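Local coordinates for protein beta-1,3-1,4-glucanase (Caldicellulosiruptor sp. F32, PDB 5H4R) that probably hydrolyses the mixed-linkage beta-1,3-1,4-glucans of lichenan type as a family 5 glycoside hydrolase, and here holds cellotetraose in its substrate cleft, at residues L217-V222 against I256-S261; E247-D252 against D313-K318. The protein carries 1 engineered substitution. All coordinates share one frame; numbering follows the deposited sequence.

Interaction 1 (L217-V222 against I256-S261); sequences LNQVFV and IPKDSS
Gln219 sends CG anti to its backbone N (chi1 -175°) and then bends at chi2 (71°), which turns its amide against the backbone of Lys258. There it is gripped at both ends. The N of Lys258 donates to OE1 of Gln219 at 2.9 Å, in the carbonyl plane and on a lone pair, while NE2 of Gln219 gives a straighter bond (164°) to the O of Lys258, also 2.9 Å. One residue's N and O are thus read by one flat amide, as the partner in a hydrogen-bonded antiparallel pair would read them. Beside this pair the contact is apolar. Val222 CG2 lies 3.7 Å from Pro257 CB, the two side chains crossing at about a right angle; the other Val222 methyl, CG1, faces the carbonyl O of Lys258. Pro257 CG also rests 3.8 Å from the O of Asn218. Further along, Asp259 takes the N of Ser261 on OD1, an Asx turn, and its OD2 forms a salt bridge with Arg226, the last residue of helix 205-226. NE2 of Gln219 has a second acceptor, Asp223 OD1, one helical turn on. With both amide ends engaged, the rotation of the Gln219 amide is fixed, and in this TIM barrel the helix before strand 237-240 thereby holds, through the backbone N and O of Lys258, the loop leading to the later barrel strand 267-272.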
loop_
_atom_site.group_PDB
_atom_site.type_symbol
_atom_site.label_atom_id
_atom_site.label_comp_id
_atom_site.label_asym_id
_atom_site.label_seq_id
_atom_site.Cartn_x
_atom_site.Cartn_y
_atom_site.Cartn_z
ATOM N N LEU A 217 16.716 7.410 2.462
ATOM C CA LEU A 217 15.494 8.182 2.262
ATOM C C LEU A 217 14.413 7.798 3.266
ATOM O O LEU A 217 13.611 8.653 3.655
ATOM C CB LEU A 217 15.012 7.992 0.833
ATOM C CG LEU A 217 15.967 8.588 -0.212
ATOM C CD1 LEU A 217 15.681 8.078 -1.631
ATOM C CD2 LEU A 217 15.904 10.116 -0.180
ATOM N N ASN A 218 14.389 6.539 3.710
ATOM C CA ASN A 218 13.468 6.147 4.773
ATOM C C ASN A 218 13.857 6.781 6.098
ATOM O O ASN A 218 12.982 7.192 6.873
ATOM C CB ASN A 218 13.406 4.625 4.915
ATOM C CG ASN A 218 12.527 3.964 3.874
ATOM O OD1 ASN A 218 11.656 4.588 3.275
ATOM N ND2 ASN A 218 12.722 2.653 3.695
ATOM N N GLN A 219 15.147 6.942 6.343
ATOM C CA GLN A 219 15.587 7.635 7.549
ATOM C C GLN A 219 15.248 9.120 7.488
ATOM O O GLN A 219 14.816 9.709 8.488
ATOM C CB GLN A 219 17.088 7.427 7.744
ATOM C CG GLN A 219 17.587 8.013 9.017
ATOM C CD GLN A 219 17.121 7.235 10.222
ATOM O OE1 GLN A 219 17.488 6.062 10.408
ATOM N NE2 GLN A 219 16.316 7.867 11.047
ATOM N N VAL A 220 15.422 9.744 6.314
ATOM C CA VAL A 220 15.034 11.139 6.132
ATOM C C VAL A 220 13.551 11.317 6.413
ATOM O O VAL A 220 13.133 12.273 7.095
ATOM C CB VAL A 220 15.409 11.594 4.708
ATOM C CG1 VAL A 220 14.813 12.958 4.378
ATOM C CG2 VAL A 220 16.920 11.640 4.574
ATOM N N PHE A 221 12.732 10.406 5.887
ATOM C CA PHE A 221 11.292 10.440 6.113
ATOM C C PHE A 221 10.964 10.423 7.596
ATOM O O PHE A 221 10.200 11.262 8.085
ATOM C CB PHE A 221 10.637 9.256 5.386
ATOM C CG PHE A 221 9.294 8.825 5.943
ATOM C CD1 PHE A 221 8.155 9.603 5.752
ATOM C CD2 PHE A 221 9.162 7.623 6.620
ATOM C CE1 PHE A 221 6.913 9.165 6.249
ATOM C CE2 PHE A 221 7.925 7.197 7.097
ATOM C CZ PHE A 221 6.814 7.975 6.907
ATOM N N VAL A 222 11.507 9.461 8.328
ATOM C CA VAL A 222 11.205 9.372 9.754
ATOM C C VAL A 222 11.645 10.646 10.464
ATOM O O VAL A 222 10.883 11.242 11.239
ATOM C CB VAL A 222 11.856 8.125 10.368
ATOM C CG1 VAL A 222 11.702 8.105 11.885
ATOM C CG2 VAL A 222 11.234 6.884 9.756
ATOM N N ILE A 256 15.805 -0.926 9.219
ATOM C CA ILE A 256 14.703 -0.164 9.819
ATOM C C ILE A 256 15.258 1.165 10.312
ATOM O O ILE A 256 16.269 1.169 11.042
ATOM C CB ILE A 256 14.068 -0.940 10.968
ATOM C CG1 ILE A 256 13.482 -2.268 10.495
ATOM C CG2 ILE A 256 12.953 -0.083 11.629
ATOM C CD1 ILE A 256 13.026 -3.155 11.634
ATOM N N PRO A 257 14.662 2.302 9.944
ATOM C CA PRO A 257 15.184 3.592 10.407
ATOM C C PRO A 257 15.203 3.696 11.920
ATOM O O PRO A 257 14.317 3.186 12.608
ATOM C CB PRO A 257 14.203 4.621 9.823
ATOM C CG PRO A 257 13.449 3.932 8.812
ATOM C CD PRO A 257 13.502 2.454 9.057
ATOM N N LYS A 258 16.196 4.420 12.418
ATOM C CA LYS A 258 16.231 4.809 13.820
ATOM C C LYS A 258 15.113 5.804 14.075
ATOM O O LYS A 258 14.849 6.679 13.254
ATOM C CB LYS A 258 17.590 5.412 14.162
ATOM C CG LYS A 258 18.765 4.534 13.786
ATOM C CD LYS A 258 18.694 3.135 14.390
ATOM C CE LYS A 258 18.791 3.158 15.908
ATOM N NZ LYS A 258 18.799 1.777 16.477
ATOM N N ASP A 259 14.447 5.669 15.216
ATOM C CA ASP A 259 13.256 6.452 15.494
ATOM C C ASP A 259 13.450 7.187 16.805
ATOM O O ASP A 259 13.804 6.581 17.819
ATOM C CB ASP A 259 12.013 5.549 15.549
ATOM C CG ASP A 259 10.714 6.331 15.586
ATOM O OD1 ASP A 259 10.762 7.571 15.739
ATOM O OD2 ASP A 259 9.646 5.685 15.443
ATOM N N SER A 260 13.236 8.495 16.784
ATOM C CA SER A 260 13.396 9.286 17.993
ATOM C C SER A 260 12.153 9.278 18.871
ATOM O O SER A 260 12.215 9.788 19.999
ATOM C CB SER A 260 13.751 10.717 17.611
ATOM O OG SER A 260 12.697 11.280 16.852
ATOM N N SER A 261 11.051 8.695 18.403
ATOM C CA SER A 261 9.839 8.608 19.208
ATOM C C SER A 261 10.146 8.013 20.572
ATOM O O SER A 261 10.825 6.987 20.677
ATOM C CB SER A 261 8.802 7.747 18.488
ATOM O OG SER A 261 7.662 7.551 19.309
#

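Interaction 2 (E247-D252 against D313-K318); sequences EYVLID and DKFVSK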
loop_
_atom_site.group_PDB
_atom_site.type_symbol
_atom_site.label_atom_id
_atom_site.label_comp_id
_atom_site.label_asym_id
_atom_site.label_seq_id
_atom_site.Cartn_x
_atom_site.Cartn_y
_atom_site.Cartn_z
ATOM N N GLU A 247 10.975 -9.499 -0.578
ATOM C CA GLU A 247 12.354 -9.939 -0.669
ATOM C C GLU A 247 13.321 -8.858 -0.217
ATOM O O GLU A 247 14.388 -9.177 0.325
ATOM C CB GLU A 247 12.690 -10.355 -2.100
ATOM C CG GLU A 247 12.088 -11.687 -2.495
ATOM C CD GLU A 247 10.609 -11.627 -2.836
ATOM O OE1 GLU A 247 10.021 -10.536 -2.951
ATOM O OE2 GLU A 247 10.027 -12.711 -3.003
ATOM N N TYR A 248 12.987 -7.587 -0.427
ATOM C CA TYR A 248 13.971 -6.532 -0.243
ATOM C C TYR A 248 13.786 -5.810 1.085
ATOM O O TYR A 248 14.525 -4.869 1.378
ATOM C CB TYR A 248 13.966 -5.588 -1.462
ATOM C CG TYR A 248 14.262 -6.400 -2.702
ATOM C CD1 TYR A 248 15.275 -7.364 -2.694
ATOM C CD2 TYR A 248 13.505 -6.250 -3.860
ATOM C CE1 TYR A 248 15.517 -8.163 -3.820
ATOM C CE2 TYR A 248 13.747 -7.045 -4.983
ATOM C CZ TYR A 248 14.741 -7.996 -4.943
ATOM O OH TYR A 248 14.967 -8.789 -6.049
ATOM N N VAL A 249 12.873 -6.292 1.935
ATOM C CA VAL A 249 13.002 -6.062 3.366
ATOM C C VAL A 249 13.566 -7.278 4.070
ATOM O O VAL A 249 13.995 -7.160 5.231
ATOM C CB VAL A 249 11.670 -5.645 4.028
ATOM C CG1 VAL A 249 11.279 -4.235 3.564
ATOM C CG2 VAL A 249 10.578 -6.651 3.749
ATOM N N LEU A 250 13.617 -8.438 3.397
ATOM C CA LEU A 250 14.161 -9.647 3.989
ATOM C C LEU A 250 15.678 -9.714 3.864
ATOM O O LEU A 250 16.323 -10.373 4.692
ATOM C CB LEU A 250 13.500 -10.877 3.356
ATOM C CG LEU A 250 12.018 -11.047 3.722
ATOM C CD1 LEU A 250 11.376 -12.133 2.836
ATOM C CD2 LEU A 250 11.821 -11.367 5.196
ATOM N N ILE A 251 16.255 -9.044 2.859
ATOM C CA ILE A 251 17.705 -8.996 2.735
ATOM C C ILE A 251 18.324 -8.343 3.967
ATOM O O ILE A 251 17.733 -7.449 4.598
ATOM C CB ILE A 251 18.148 -8.251 1.461
ATOM C CG1 ILE A 251 17.557 -6.849 1.414
ATOM C CG2 ILE A 251 17.793 -9.074 0.199
ATOM C CD1 ILE A 251 18.064 -5.989 0.225
ATOM N N ASP A 252 19.554 -8.770 4.279
ATOM C CA ASP A 252 20.281 -8.229 5.429
ATOM C C ASP A 252 20.530 -6.736 5.275
ATOM O O ASP A 252 20.646 -6.013 6.272
ATOM C CB ASP A 252 21.619 -8.951 5.596
ATOM C CG ASP A 252 21.464 -10.396 5.995
ATOM O OD1 ASP A 252 20.369 -10.791 6.462
ATOM O OD2 ASP A 252 22.465 -11.129 5.867
ATOM N N ASP A 313 8.988 -14.686 10.256
ATOM C CA ASP A 313 10.242 -15.063 10.897
ATOM C C ASP A 313 11.079 -13.839 11.238
ATOM O O ASP A 313 11.642 -13.737 12.338
ATOM C CB ASP A 313 11.061 -15.989 9.996
ATOM C CG ASP A 313 10.448 -17.358 9.815
ATOM O OD1 ASP A 313 9.499 -17.712 10.543
ATOM O OD2 ASP A 313 10.953 -18.097 8.933
ATOM N N LYS A 314 11.212 -12.905 10.291
ATOM C CA LYS A 314 12.149 -11.802 10.483
ATOM C C LYS A 314 11.563 -10.703 11.360
ATOM O O LYS A 314 12.292 -10.087 12.155
ATOM C CB LYS A 314 12.558 -11.206 9.131
ATOM C CG LYS A 314 13.630 -10.145 9.282
ATOM C CD LYS A 314 14.268 -9.715 7.950
ATOM C CE LYS A 314 15.343 -8.680 8.200
ATOM N NZ LYS A 314 16.013 -8.221 6.949
ATOM N N PHE A 315 10.263 -10.436 11.223
ATOM C CA PHE A 315 9.659 -9.259 11.840
ATOM C C PHE A 315 8.590 -9.618 12.866
ATOM O O PHE A 315 8.781 -9.331 14.043
ATOM C CB PHE A 315 9.080 -8.346 10.767
ATOM C CG PHE A 315 10.102 -7.829 9.792
ATOM C CD1 PHE A 315 11.145 -7.036 10.222
ATOM C CD2 PHE A 315 10.002 -8.124 8.448
ATOM C CE1 PHE A 315 12.092 -6.526 9.320
ATOM C CE2 PHE A 315 10.957 -7.633 7.557
ATOM C CZ PHE A 315 11.993 -6.844 8.004
ATOM N N VAL A 316 7.454 -10.190 12.459
ATOM C CA VAL A 316 6.324 -10.302 13.386
ATOM C C VAL A 316 6.717 -11.096 14.626
ATOM O O VAL A 316 6.363 -10.731 15.758
ATOM C CB VAL A 316 5.114 -10.939 12.694
ATOM C CG1 VAL A 316 3.982 -11.104 13.690
ATOM C CG2 VAL A 316 4.677 -10.106 11.494
ATOM N N SER A 317 7.395 -12.231 14.428
ATOM C CA SER A 317 7.765 -13.093 15.547
ATOM C C SER A 317 8.681 -12.384 16.528
ATOM O O SER A 317 8.784 -12.802 17.690
ATOM C CB SER A 317 8.450 -14.370 15.027
ATOM O OG SER A 317 9.748 -14.085 14.525
ATOM N N LYS A 318 9.358 -11.328 16.078
ATOM C CA LYS A 318 10.234 -10.509 16.897
ATOM C C LYS A 318 9.515 -9.271 17.419
ATOM O O LYS A 318 10.148 -8.425 18.071
ATOM C CB LYS A 318 11.473 -10.094 16.102
ATOM C CG LYS A 318 12.208 -11.249 15.432
ATOM C CD LYS A 318 12.500 -12.369 16.407
ATOM C CE LYS A 318 13.421 -13.406 15.790
ATOM N NZ LYS A 318 13.699 -14.527 16.737
HETATM O O HOH W 1 17.664 -6.244 7.968
HETATM O O HOH W 2 18.026 -10.328 7.499
#
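Lys314 reaches across to the end of helix 247-250 with its chain extended beyond CG, and its ammonium group lands among the carbonyl oxygens there. NZ of Lys314 donates to the O of Val249 at 2.9 Å, from a position tilted 20° out of the carbonyl plane, and makes a weak bond to the O of Leu250 at 3.1 Å. The O of Ile251 is equally near, but its angle is too poor for a hydrogen bond.

The close-packed part is formed by Phe315, Val249 and Leu250. The ring of Phe315 brings its CZ to 3.4 Å from the O of Val249, which sits at the ring edge, near the plane, and its CE2 meets CG2 of Val249 at 4.0 Å. CG of Lys314 lies over the centre of one face of the same ring. Leu250 runs past Lys314 in the opposite direction, its CD2 touching CB of the lysine at 4.0 Å. Ile269 of the barrel strand 267-272 touches both Val249 and Phe315, tying this apolar patch to the sheet.

Toward solvent the contact is looser and wet. Asp252 does not reach the ammonium directly; water 2 accepts from NZ of Lys314 and donates to OD1 of Asp252 at 2.6 Å, while water 1 accepts from NZ at 2.8 Å and gives only a weak bond to the O of Asp252. Val249 O and the two waters can take the three ammonium hydrogens, so the weak Leu250 bond would have to share one. The ammonium group sits among the carbonyls at the C-terminal end of a short helix, where the helix dipole would probably favour it, and the aspartate close by, linked through water, should help keep the lysine protonated.

In the fold
Both contacts lie on the outer layer of the eight-stranded parallel TIM barrel, about 17 Å apart between centres. Their segments alternate along the chain: 217-222, 247-252, 256-261, then 313-318. Interaction 1 ties helix 205-226, which precedes strand 237-240, to the loop before strand 267-272; interaction 2 ties the short helix 247-250, upstream of that loop, to helix 298-316, which leads into strand 322-327. The linker between strands 237-240 and 267-272 is held from both neighbouring helices, and CD1 of Ile256 meets CE1 of Phe315 at 4.2 Å where the contacts touch. The side chain of Val249 is about 12 Å from a bound beta-D-glucopyranose, so interaction 2 is outer-layer packing and does not line the pocket.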